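Local coordinates for aclacinomycin-N/aclacinomycin-A oxidase (Streptomyces galilaeus, PDB 2IPI), which catalyses the last two oxidations of aclacinomycin biosynthesis, acting on the terminal sugar of the antibiotic with a bicovalently bound FAD and molecular oxygen, at residues A[414-423]-A[462-470]; A[275-283]-A[397-405]. One frame throughout, in Å; residues are numbered along the deposited sequence.

Contact 1: A[414-423]-A[462-470]. With AKY (methyl (2S,4R)-2-ethyl-2,5,7-trihydroxy-6,11-dioxo-4-{[2,3,6-trideoxy-4-O-{2,6-dideoxy-4-O-[(2S,6S)-6-methyl-5-oxotetrahydro-2h -pyran-2-yl]-alpha-D-lyxo-hexopyranosyl}-3-(dimethylamino)-D-ribo-hexopyranosyl]oxy}-1,2,3,4,6,11-hexahydrotetracene-1-c arboxylate), chain E.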
loop_
_atom_site.group_PDB
_atom_site.type_symbol
_atom_site.label_atom_id
_atom_site.label_comp_id
_atom_site.label_asym_id
_atom_site.label_seq_id
_atom_site.Cartn_x
_atom_site.Cartn_y
_atom_site.Cartn_z
ATOM N N ALA A 414 5.293 11.474 3.298
ATOM C CA ALA A 414 5.167 12.629 4.173
ATOM C C ALA A 414 4.400 12.328 5.450
ATOM O O ALA A 414 4.721 12.851 6.515
ATOM C CB ALA A 414 4.479 13.765 3.422
ATOM N N GLN A 415 3.382 11.491 5.354
ATOM C CA GLN A 415 2.471 11.300 6.483
ATOM C C GLN A 415 3.167 10.675 7.675
ATOM O O GLN A 415 3.180 9.468 7.853
ATOM C CB GLN A 415 1.286 10.449 6.014
ATOM C CG GLN A 415 0.365 11.189 5.057
ATOM C CD GLN A 415 0.720 11.010 3.596
ATOM O OE1 GLN A 415 0.043 11.547 2.705
ATOM N NE2 GLN A 415 1.776 10.245 3.308
ATOM N N ARG A 416 3.773 11.505 8.529
ATOM C CA ARG A 416 4.510 10.950 9.663
ATOM C C ARG A 416 3.932 11.368 11.003
ATOM O O ARG A 416 4.677 11.511 11.970
ATOM C CB ARG A 416 5.997 11.336 9.550
ATOM C CG ARG A 416 6.618 10.809 8.262
ATOM C CD ARG A 416 6.763 9.289 8.235
ATOM N NE ARG A 416 7.615 8.893 7.109
ATOM C CZ ARG A 416 8.385 7.806 7.092
ATOM N NH1 ARG A 416 8.411 7.001 8.140
ATOM N NH2 ARG A 416 9.124 7.543 6.015
ATOM N N ASP A 417 2.615 11.553 11.117
ATOM C CA ASP A 417 2.074 11.858 12.461
ATOM C C ASP A 417 0.587 11.484 12.472
ATOM O O ASP A 417 -0.248 12.277 12.895
ATOM C CB ASP A 417 2.312 13.299 12.858
ATOM C CG ASP A 417 1.836 13.726 14.228
ATOM O OD1 ASP A 417 1.146 14.763 14.341
ATOM O OD2 ASP A 417 2.111 13.057 15.248
ATOM N N SER A 418 0.333 10.268 11.995
ATOM C CA SER A 418 -0.991 9.668 11.997
ATOM C C SER A 418 -1.032 8.469 12.950
ATOM O O SER A 418 -0.012 7.819 13.191
ATOM C CB SER A 418 -1.425 9.258 10.593
ATOM O OG SER A 418 -1.633 10.413 9.786
ATOM N N ILE A 419 -2.230 8.193 13.484
ATOM C CA ILE A 419 -2.407 7.165 14.502
ATOM C C ILE A 419 -3.148 5.957 13.944
ATOM O O ILE A 419 -3.037 4.848 14.481
ATOM C CB ILE A 419 -3.177 7.697 15.721
ATOM C CG1 ILE A 419 -4.666 7.943 15.473
ATOM C CG2 ILE A 419 -2.529 8.964 16.278
ATOM C CD1 ILE A 419 -5.358 8.730 16.574
ATOM N N ILE A 420 -3.919 6.177 12.877
ATOM C CA ILE A 420 -4.709 5.149 12.226
ATOM C C ILE A 420 -4.832 5.382 10.728
ATOM O O ILE A 420 -4.933 6.526 10.293
ATOM C CB ILE A 420 -6.122 5.085 12.835
ATOM C CG1 ILE A 420 -6.162 4.681 14.311
ATOM C CG2 ILE A 420 -7.018 4.149 12.037
ATOM C CD1 ILE A 420 -7.330 5.266 15.074
ATOM N N LYS A 421 -4.829 4.318 9.933
ATOM C CA LYS A 421 -5.067 4.429 8.497
ATOM C C LYS A 421 -6.389 3.756 8.121
ATOM O O LYS A 421 -6.683 2.677 8.641
ATOM C CB LYS A 421 -3.931 3.760 7.740
ATOM C CG LYS A 421 -3.250 4.640 6.699
ATOM C CD LYS A 421 -2.758 3.732 5.582
ATOM C CE LYS A 421 -1.242 3.592 5.694
ATOM N NZ LYS A 421 -0.507 3.971 4.477
ATOM N N VAL A 422 -7.152 4.343 7.207
ATOM C CA VAL A 422 -8.423 3.706 6.833
ATOM C C VAL A 422 -8.478 3.431 5.338
ATOM O O VAL A 422 -7.932 4.171 4.524
ATOM C CB VAL A 422 -9.663 4.509 7.277
ATOM C CG1 VAL A 422 -9.371 5.333 8.529
ATOM C CG2 VAL A 422 -10.184 5.429 6.190
ATOM N N TRP A 423 -9.121 2.342 4.947
ATOM C CA TRP A 423 -9.307 1.964 3.550
ATOM C C TRP A 423 -10.753 1.550 3.313
ATOM O O TRP A 423 -11.179 0.544 3.888
ATOM C CB TRP A 423 -8.394 0.804 3.161
ATOM C CG TRP A 423 -8.375 0.412 1.708
ATOM C CD1 TRP A 423 -7.916 1.185 0.684
ATOM C CD2 TRP A 423 -8.821 -0.817 1.122
ATOM N NE1 TRP A 423 -8.052 0.506 -0.504
ATOM C CE2 TRP A 423 -8.606 -0.727 -0.263
ATOM C CE3 TRP A 423 -9.388 -1.995 1.626
ATOM C CZ2 TRP A 423 -8.928 -1.752 -1.149
ATOM C CZ3 TRP A 423 -9.705 -3.013 0.751
ATOM C CH2 TRP A 423 -9.479 -2.899 -0.630
ATOM N N THR A 462 -6.557 15.024 9.937
ATOM C CA THR A 462 -6.111 14.011 8.997
ATOM C C THR A 462 -4.781 14.423 8.344
ATOM O O THR A 462 -4.305 15.521 8.586
ATOM C CB THR A 462 -7.106 13.702 7.865
ATOM O OG1 THR A 462 -6.860 14.531 6.718
ATOM C CG2 THR A 462 -8.537 13.970 8.309
ATOM N N GLU A 463 -4.218 13.541 7.536
ATOM C CA GLU A 463 -2.987 13.796 6.789
ATOM C C GLU A 463 -3.134 13.343 5.342
ATOM O O GLU A 463 -2.190 12.882 4.691
ATOM C CB GLU A 463 -1.816 13.064 7.448
ATOM C CG GLU A 463 -1.054 13.900 8.438
ATOM C CD GLU A 463 0.338 13.417 8.772
ATOM O OE1 GLU A 463 1.272 14.240 8.635
ATOM O OE2 GLU A 463 0.500 12.244 9.152
ATOM N N GLY A 464 -4.357 13.454 4.822
ATOM C CA GLY A 464 -4.595 13.146 3.420
ATOM C C GLY A 464 -4.833 11.676 3.182
ATOM O O GLY A 464 -5.384 10.938 4.003
ATOM N N THR A 465 -4.400 11.207 2.003
ATOM C CA THR A 465 -4.555 9.755 1.769
ATOM C C THR A 465 -3.254 9.184 1.219
ATOM O O THR A 465 -2.280 9.941 1.178
ATOM C CB THR A 465 -5.803 9.475 0.929
ATOM O OG1 THR A 465 -5.877 8.070 0.654
ATOM C CG2 THR A 465 -5.794 10.196 -0.402
ATOM N N PHE A 466 -3.201 7.919 0.860
ATOM C CA PHE A 466 -2.018 7.112 0.565
ATOM C C PHE A 466 -1.835 6.842 -0.911
ATOM O O PHE A 466 -2.786 6.366 -1.532
ATOM C CB PHE A 466 -2.204 5.784 1.309
ATOM C CG PHE A 466 -1.124 4.736 1.205
ATOM C CD1 PHE A 466 0.216 5.076 1.257
ATOM C CD2 PHE A 466 -1.465 3.406 1.048
ATOM C CE1 PHE A 466 1.193 4.101 1.163
ATOM C CE2 PHE A 466 -0.500 2.419 0.961
ATOM C CZ PHE A 466 0.833 2.768 1.024
ATOM N N ILE A 467 -0.679 7.092 -1.522
ATOM C CA ILE A 467 -0.550 6.916 -2.963
ATOM C C ILE A 467 -0.914 5.525 -3.459
ATOM O O ILE A 467 -1.436 5.367 -4.567
ATOM C CB ILE A 467 0.867 7.259 -3.490
ATOM C CG1 ILE A 467 1.910 6.219 -3.086
ATOM C CG2 ILE A 467 1.282 8.653 -3.084
ATOM C CD1 ILE A 467 3.006 6.756 -2.216
ATOM N N ASN A 468 -0.693 4.458 -2.688
ATOM C CA ASN A 468 -1.016 3.116 -3.164
ATOM C C ASN A 468 -2.504 2.809 -3.073
ATOM O O ASN A 468 -2.972 1.688 -3.324
ATOM C CB ASN A 468 -0.216 2.090 -2.352
ATOM C CG ASN A 468 1.120 1.756 -2.986
ATOM O OD1 ASN A 468 1.587 2.394 -3.932
ATOM N ND2 ASN A 468 1.730 0.708 -2.440
ATOM N N TYR A 469 -3.262 3.832 -2.718
ATOM C CA TYR A 469 -4.692 3.931 -2.761
ATOM C C TYR A 469 -5.110 5.011 -3.764
ATOM O O TYR A 469 -5.649 6.038 -3.347
ATOM C CB TYR A 469 -5.276 4.312 -1.403
ATOM C CG TYR A 469 -5.028 3.385 -0.235
ATOM C CD1 TYR A 469 -5.387 3.819 1.036
ATOM C CD2 TYR A 469 -4.463 2.128 -0.369
ATOM C CE1 TYR A 469 -5.192 3.030 2.153
ATOM C CE2 TYR A 469 -4.261 1.320 0.741
ATOM C CZ TYR A 469 -4.627 1.780 1.989
ATOM O OH TYR A 469 -4.442 1.002 3.111
ATOM N N PRO A 470 -4.853 4.822 -5.047
ATOM C CA PRO A 470 -5.261 5.842 -6.025
ATOM C C PRO A 470 -6.782 5.987 -6.057
ATOM O O PRO A 470 -7.441 4.948 -5.984
ATOM C CB PRO A 470 -4.804 5.262 -7.361
ATOM C CG PRO A 470 -4.847 3.780 -7.098
ATOM C CD PRO A 470 -4.210 3.698 -5.738
HETATM O O15 AKY E . -3.654 -1.668 3.276
HETATM C C42 AKY E . -4.277 -2.639 2.809
HETATM C C40 AKY E . -4.399 -3.893 3.709
HETATM C C38 AKY E . -5.242 -4.975 3.166
HETATM C C39 AKY E . -5.211 -2.568 1.533
HETATM C C41 AKY E . -6.037 -1.647 1.013
HETATM O O14 AKY E . -5.547 -3.818 0.976
HETATM C C37 AKY E . -6.062 -4.715 1.951
HETATM O O13 AKY E . -6.462 -5.946 1.407
HETATM C C35 AKY E . -7.767 -5.998 0.912
HETATM C C34 AKY E . -8.714 -6.794 1.815
HETATM C C36 AKY E . -8.351 -6.717 3.196
HETATM O O11 AKY E . -8.902 -8.255 1.409
HETATM C C33 AKY E . -7.806 -6.445 -0.539
HETATM O O12 AKY E . -6.943 -5.675 -1.523
HETATM C C32 AKY E . -7.812 -7.833 -0.706
HETATM C C31 AKY E . -8.937 -8.425 -0.101
HETATM O O7 AKY E . -14.991 -10.761 0.175
HETATM C C7 AKY E . -15.273 -11.877 -0.671
HETATM C C8 AKY E . -14.652 -13.095 -0.107
HETATM C C9 AKY E . -15.518 -13.668 0.986
HETATM O O9 AKY E . -15.813 -12.618 1.841
HETATM C C13 AKY E . -14.796 -14.801 1.622
HETATM C C14 AKY E . -13.532 -14.167 2.206
HETATM C C20 AKY E . -16.763 -11.986 -0.724
HETATM C C19 AKY E . -17.496 -13.044 -0.180
HETATM C C10 AKY E . -16.726 -14.233 0.342
HETATM C C11 AKY E . -18.882 -13.097 -0.324
HETATM C C18 AKY E . -19.558 -12.101 -1.028
HETATM C C17 AKY E . -18.839 -11.036 -1.587
HETATM C C6 AKY E . -17.460 -10.995 -1.415
HETATM O O6 AKY E . -16.737 -9.986 -1.944
HETATM C C12 AKY E . -20.956 -12.202 -1.212
HETATM O O3 AKY E . -21.620 -13.137 -0.712
HETATM C C15 AKY E . -21.621 -11.222 -1.990
HETATM C C1 AKY E . -22.987 -11.358 -2.230
HETATM C C2 AKY E . -23.683 -10.452 -3.030
HETATM C C3 AKY E . -22.975 -9.385 -3.582
HETATM C C16 AKY E . -20.898 -10.150 -2.559
HETATM C C5 AKY E . -19.504 -10.054 -2.358
HETATM O O5 AKY E . -18.774 -9.176 -2.859
HETATM C C4 AKY E . -21.609 -9.236 -3.351
HETATM O O4 AKY E . -20.983 -8.181 -3.933
HETATM O O18 AKY E . -10.217 -8.004 -0.599
HETATM C C45 AKY E . -14.069 -9.852 -0.442
HETATM C C43 AKY E . -16.362 -15.088 -0.868
HETATM O O16 AKY E . -16.119 -14.580 -1.969
HETATM O O17 AKY E . -16.322 -16.448 -0.771
HETATM C C44 AKY E . -17.277 -16.978 -1.699
HETATM O O19 AKY E . -12.898 -10.474 -0.910
HETATM C C47 AKY E . -12.532 -7.924 0.115
HETATM N N11 AKY E . -12.680 -6.637 -0.589
HETATM C C52 AKY E . -12.612 -5.422 0.148
HETATM C C51 AKY E . -12.200 -6.547 -1.927
HETATM C C46 AKY E . -13.729 -8.754 0.561
HETATM C C48 AKY E . -11.311 -8.813 -0.128
HETATM C C49 AKY E . -11.625 -9.860 -1.182
HETATM C C50 AKY E . -11.126 -9.691 -2.622
#
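W423 and Y469 meet at the terminal sugar of the bound aclacinomycin, and around them the contact shows how buried rings can be layered to build a substrate site. CD1 of W423 sits over one face of the Y469 ring, 3.6 Å from its CZ, with the two ring planes inclined at 46°. The opposite face of Y469 is covered by CD2 of F466, so the catalytic tyrosine, a proton acceptor, is clamped between two aromatic side chains. Its OH donates to O15 of the ligand across 2.8 Å, while C41 of the same sugar lies over a face of W423. K421, its chain bent at three successive torsions, caps one face of the FAD-touching F466 with NZ, 3.4 Å from the centroid and 11° off the normal: a cation-pi contact. N468 N lies over the opposite face and Y469 CD1 at the edge. NZ is also hydrogen-bonded to Y367.

A second tight, buried spot is polar. OE2 of E463 accepts from D417 N at 3.0 Å, on the syn side but 28° out of the carboxylate plane, and from S418 OG at 2.9 Å through its anti lone pair; OE1 has a salt bridge to K492. Only D417 faces solvent, its carboxylate paired with R369.

Strand 420-428 runs between strands 391-398 and 360-368 of the seven-stranded antiparallel sheet; F466 packs on Y367 of strand 360-368, T465 and I467 on Y490 of helix 486-491.

Contact 2: A[275-283]-A[397-405]. With AKY (methyl (2S,4R)-2-ethyl-2,5,7-trihydroxy-6,11-dioxo-4-{[2,3,6-trideoxy-4-O-{2,6-dideoxy-4-O-[(2S,6S)-6-methyl-5-oxotetrahydro-2h -pyran-2-yl]-alpha-D-lyxo-hexopyranosyl}-3-(dimethylamino)-D-ribo-hexopyranosyl]oxy}-1,2,3,4,6,11-hexahydrotetracene-1-c arboxylate), chain E.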
loop_
_atom_site.group_PDB
_atom_site.type_symbol
_atom_site.label_atom_id
_atom_site.label_comp_id
_atom_site.label_asym_id
_atom_site.label_seq_id
_atom_site.Cartn_x
_atom_site.Cartn_y
_atom_site.Cartn_z
ATOM N N TRP A 275 -7.741 4.912 22.144
ATOM C CA TRP A 275 -6.604 4.063 22.508
ATOM C C TRP A 275 -5.440 4.309 21.553
ATOM O O TRP A 275 -4.285 4.473 21.954
ATOM C CB TRP A 275 -7.006 2.590 22.483
ATOM C CG TRP A 275 -5.976 1.584 22.892
ATOM C CD1 TRP A 275 -5.837 1.021 24.142
ATOM C CD2 TRP A 275 -4.939 1.004 22.084
ATOM N NE1 TRP A 275 -4.788 0.139 24.155
ATOM C CE2 TRP A 275 -4.213 0.103 22.909
ATOM C CE3 TRP A 275 -4.535 1.139 20.751
ATOM C CZ2 TRP A 275 -3.128 -0.632 22.441
ATOM C CZ3 TRP A 275 -3.461 0.407 20.290
ATOM C CH2 TRP A 275 -2.761 -0.472 21.123
ATOM N N HIS A 276 -5.811 4.319 20.233
ATOM C CA HIS A 276 -4.767 4.542 19.228
ATOM C C HIS A 276 -4.093 5.890 19.404
ATOM O O HIS A 276 -2.900 6.023 19.136
ATOM C CB HIS A 276 -5.342 4.392 17.814
ATOM C CG HIS A 276 -5.458 2.946 17.445
ATOM N ND1 HIS A 276 -6.539 2.153 17.783
ATOM C CD2 HIS A 276 -4.597 2.151 16.772
ATOM C CE1 HIS A 276 -6.332 0.935 17.321
ATOM N NE2 HIS A 276 -5.167 0.904 16.705
ATOM N N GLN A 277 -4.850 6.883 19.865
ATOM C CA GLN A 277 -4.224 8.192 20.048
ATOM C C GLN A 277 -3.266 8.134 21.228
ATOM O O GLN A 277 -2.308 8.902 21.298
ATOM C CB GLN A 277 -5.287 9.271 20.232
ATOM C CG GLN A 277 -4.782 10.700 20.286
ATOM C CD GLN A 277 -5.818 11.667 20.835
ATOM O OE1 GLN A 277 -7.018 11.486 20.634
ATOM N NE2 GLN A 277 -5.382 12.713 21.536
ATOM N N SER A 278 -3.518 7.281 22.345
ATOM C CA SER A 278 -2.632 7.198 23.499
ATOM C C SER A 278 -1.498 6.207 23.253
ATOM O O SER A 278 -0.395 6.363 23.833
ATOM C CB SER A 278 -3.415 6.801 24.752
ATOM O OG SER A 278 -4.366 7.794 25.092
ATOM N N ASN A 279 -1.659 5.199 22.429
ATOM C CA ASN A 279 -0.689 4.115 22.390
ATOM C C ASN A 279 -0.036 3.863 21.048
ATOM O O ASN A 279 -0.509 3.007 20.298
ATOM C CB ASN A 279 -1.425 2.831 22.812
ATOM C CG ASN A 279 -0.686 2.025 23.853
ATOM O OD1 ASN A 279 -0.011 1.060 23.492
ATOM N ND2 ASN A 279 -0.804 2.427 25.118
ATOM N N SER A 280 1.053 4.556 20.726
ATOM C CA SER A 280 1.843 4.155 19.568
ATOM C C SER A 280 3.238 4.793 19.566
ATOM O O SER A 280 3.963 4.712 20.550
ATOM C CB SER A 280 1.156 4.516 18.256
ATOM O OG SER A 280 1.928 4.009 17.176
ATOM N N ALA A 281 3.544 5.402 18.435
ATOM C CA ALA A 281 4.688 6.189 18.027
ATOM C C ALA A 281 5.809 6.229 19.066
ATOM O O ALA A 281 6.006 7.271 19.704
ATOM C CB ALA A 281 4.204 7.603 17.693
ATOM N N ALA A 282 6.540 5.132 19.216
ATOM C CA ALA A 282 7.690 4.967 20.093
ATOM C C ALA A 282 8.270 3.565 19.947
ATOM O O ALA A 282 8.067 2.911 18.927
ATOM C CB ALA A 282 7.365 5.254 21.551
ATOM N N GLY A 283 9.002 3.042 20.929
ATOM C CA GLY A 283 9.566 1.703 20.740
ATOM C C GLY A 283 9.173 0.805 21.906
ATOM O O GLY A 283 10.053 0.216 22.530
ATOM N N TYR A 397 -6.838 0.562 10.430
ATOM C CA TYR A 397 -5.539 -0.012 10.752
ATOM C C TYR A 397 -4.820 0.731 11.867
ATOM O O TYR A 397 -4.672 1.952 11.818
ATOM C CB TYR A 397 -4.621 -0.021 9.508
ATOM C CG TYR A 397 -5.262 -0.773 8.373
ATOM C CD1 TYR A 397 -6.261 -0.190 7.581
ATOM C CD2 TYR A 397 -4.879 -2.072 8.098
ATOM C CE1 TYR A 397 -6.843 -0.898 6.546
ATOM C CE2 TYR A 397 -5.459 -2.783 7.065
ATOM C CZ TYR A 397 -6.441 -2.194 6.293
ATOM O OH TYR A 397 -7.004 -2.915 5.263
ATOM N N SER A 398 -4.373 -0.023 12.868
ATOM C CA SER A 398 -3.456 0.565 13.839
ATOM C C SER A 398 -2.222 1.018 13.038
ATOM O O SER A 398 -1.828 0.287 12.117
ATOM C CB SER A 398 -3.104 -0.395 14.962
ATOM O OG SER A 398 -2.399 -1.531 14.484
ATOM N N TYR A 399 -1.682 2.174 13.355
ATOM C CA TYR A 399 -0.601 2.793 12.582
ATOM C C TYR A 399 0.284 3.630 13.494
ATOM O O TYR A 399 0.248 3.531 14.725
ATOM C CB TYR A 399 -1.154 3.666 11.458
ATOM C CG TYR A 399 -0.256 3.853 10.256
ATOM C CD1 TYR A 399 0.070 5.138 9.826
ATOM C CD2 TYR A 399 0.276 2.794 9.530
ATOM C CE1 TYR A 399 0.890 5.364 8.728
ATOM C CE2 TYR A 399 1.092 3.004 8.429
ATOM C CZ TYR A 399 1.396 4.287 8.031
ATOM O OH TYR A 399 2.210 4.488 6.935
ATOM N N GLY A 400 1.118 4.483 12.882
ATOM C CA GLY A 400 1.985 5.317 13.716
ATOM C C GLY A 400 3.226 4.542 14.115
ATOM O O GLY A 400 3.850 3.904 13.259
ATOM N N GLY A 401 3.589 4.567 15.396
ATOM C CA GLY A 401 4.755 3.772 15.794
ATOM C C GLY A 401 6.053 4.439 15.362
ATOM O O GLY A 401 6.254 5.657 15.397
ATOM N N LYS A 402 6.983 3.592 14.936
ATOM C CA LYS A 402 8.262 4.016 14.404
ATOM C C LYS A 402 8.095 4.853 13.135
ATOM O O LYS A 402 8.993 5.647 12.845
ATOM C CB LYS A 402 9.131 2.781 14.161
ATOM C CG LYS A 402 10.545 3.042 13.671
ATOM C CD LYS A 402 11.539 3.111 14.809
ATOM C CE LYS A 402 11.800 1.694 15.356
ATOM N NZ LYS A 402 12.594 1.808 16.624
ATOM N N VAL A 403 7.039 4.689 12.352
ATOM C CA VAL A 403 6.907 5.529 11.154
ATOM C C VAL A 403 6.942 7.006 11.513
ATOM O O VAL A 403 7.368 7.847 10.725
ATOM C CB VAL A 403 5.611 5.242 10.375
ATOM C CG1 VAL A 403 4.384 5.666 11.157
ATOM C CG2 VAL A 403 5.639 5.954 9.030
ATOM N N ASN A 404 6.457 7.328 12.718
ATOM C CA ASN A 404 6.304 8.719 13.111
ATOM C C ASN A 404 7.580 9.323 13.680
ATOM O O ASN A 404 7.544 10.399 14.270
ATOM C CB ASN A 404 5.172 8.845 14.157
ATOM C CG ASN A 404 3.809 8.691 13.523
ATOM O OD1 ASN A 404 3.667 8.345 12.350
ATOM N ND2 ASN A 404 2.759 8.956 14.305
ATOM N N SER A 405 8.678 8.616 13.493
ATOM C CA SER A 405 9.971 8.953 14.069
ATOM C C SER A 405 10.834 9.633 13.003
ATOM O O SER A 405 11.789 10.332 13.331
ATOM C CB SER A 405 10.706 7.737 14.622
ATOM O OG SER A 405 9.880 6.809 15.318
HETATM O O15 AKY E . -3.654 -1.668 3.276
HETATM C C42 AKY E . -4.277 -2.639 2.809
HETATM C C40 AKY E . -4.399 -3.893 3.709
HETATM C C38 AKY E . -5.242 -4.975 3.166
HETATM C C39 AKY E . -5.211 -2.568 1.533
HETATM C C41 AKY E . -6.037 -1.647 1.013
HETATM O O14 AKY E . -5.547 -3.818 0.976
HETATM C C37 AKY E . -6.062 -4.715 1.951
HETATM O O13 AKY E . -6.462 -5.946 1.407
HETATM C C35 AKY E . -7.767 -5.998 0.912
HETATM C C34 AKY E . -8.714 -6.794 1.815
HETATM C C36 AKY E . -8.351 -6.717 3.196
HETATM O O11 AKY E . -8.902 -8.255 1.409
HETATM C C33 AKY E . -7.806 -6.445 -0.539
HETATM O O12 AKY E . -6.943 -5.675 -1.523
HETATM C C32 AKY E . -7.812 -7.833 -0.706
HETATM C C31 AKY E . -8.937 -8.425 -0.101
HETATM O O7 AKY E . -14.991 -10.761 0.175
HETATM C C7 AKY E . -15.273 -11.877 -0.671
HETATM C C8 AKY E . -14.652 -13.095 -0.107
HETATM C C9 AKY E . -15.518 -13.668 0.986
HETATM O O9 AKY E . -15.813 -12.618 1.841
HETATM C C13 AKY E . -14.796 -14.801 1.622
HETATM C C14 AKY E . -13.532 -14.167 2.206
HETATM C C20 AKY E . -16.763 -11.986 -0.724
HETATM C C19 AKY E . -17.496 -13.044 -0.180
HETATM C C10 AKY E . -16.726 -14.233 0.342
HETATM C C11 AKY E . -18.882 -13.097 -0.324
HETATM C C18 AKY E . -19.558 -12.101 -1.028
HETATM C C17 AKY E . -18.839 -11.036 -1.587
HETATM C C6 AKY E . -17.460 -10.995 -1.415
HETATM O O6 AKY E . -16.737 -9.986 -1.944
HETATM C C12 AKY E . -20.956 -12.202 -1.212
HETATM O O3 AKY E . -21.620 -13.137 -0.712
HETATM C C15 AKY E . -21.621 -11.222 -1.990
HETATM C C1 AKY E . -22.987 -11.358 -2.230
HETATM C C2 AKY E . -23.683 -10.452 -3.030
HETATM C C3 AKY E . -22.975 -9.385 -3.582
HETATM C C16 AKY E . -20.898 -10.150 -2.559
HETATM C C5 AKY E . -19.504 -10.054 -2.358
HETATM O O5 AKY E . -18.774 -9.176 -2.859
HETATM C C4 AKY E . -21.609 -9.236 -3.351
HETATM O O4 AKY E . -20.983 -8.181 -3.933
HETATM O O18 AKY E . -10.217 -8.004 -0.599
HETATM C C45 AKY E . -14.069 -9.852 -0.442
HETATM C C43 AKY E . -16.362 -15.088 -0.868
HETATM O O16 AKY E . -16.119 -14.580 -1.969
HETATM O O17 AKY E . -16.322 -16.448 -0.771
HETATM C C44 AKY E . -17.277 -16.978 -1.699
HETATM O O19 AKY E . -12.898 -10.474 -0.910
HETATM C C47 AKY E . -12.532 -7.924 0.115
HETATM N N11 AKY E . -12.680 -6.637 -0.589
HETATM C C52 AKY E . -12.612 -5.422 0.148
HETATM C C51 AKY E . -12.200 -6.547 -1.927
HETATM C C46 AKY E . -13.729 -8.754 0.561
HETATM C C48 AKY E . -11.311 -8.813 -0.128
HETATM C C49 AKY E . -11.625 -9.860 -1.182
HETATM C C50 AKY E . -11.126 -9.691 -2.622
#
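H276 turns the edge of its imidazole, not a face, against S398: NE2 lies 3.0 Å from CB of S398, close to the ring plane. One face of the imidazole is covered by CE3 of W275, 3.7 Å above its plane, and ND1 bonds to the carbonyl of H272, which helps to fix the ring's rotation. NE2, by contrast, is buried without a polar partner.

Further along, S280 bonds to the backbone just past strand 391-398. Its OG, held anti to the backbone N (chi1 -176°), donates to Y399 O at 3.0 Å, approaching in the carbonyl plane on a lone pair. Next to it A281 crosses G401 unusually tightly, their CA atoms 3.3 Å apart, so the CA-H...O contact of 3.1 Å from A281 CA to G401 O is less certain in detail. CB of A281 rests 3.9 Å from N404 CB. Y397, a proton acceptor of the active site, points away from 275-283 and brings its OH towards the ligand.

The contact thus joins the end of helix 262-278 and the loop after it to the end of strand 391-398 and its following turn. R168 of helix 167-170 packs against S280 and S398, and I420 of strand 420-428 against H276.

Contact 2 closes before contact 1 opens along the chain, and their centres lie about 13 Å apart. They share the seven-stranded antiparallel sheet, in which strands 391-398 and 420-428 are consecutive in sequence and adjacent in space. K421 O and Y397 N, 2.8 Å apart, probably form one of the hydrogen bonds between those strands, and R416 NH1 probably bonds to V403 O at 2.9 Å between the segments that flank the two strands. Both contacts also reach the ligand: Y397, from 397-405, places its OH 3.2 Å from C40 of the terminal sugar whose O15 accepts a hydrogen bond from Y469. Neighbouring parts of the fold thereby bring the two proton acceptors of the enzyme to one sugar.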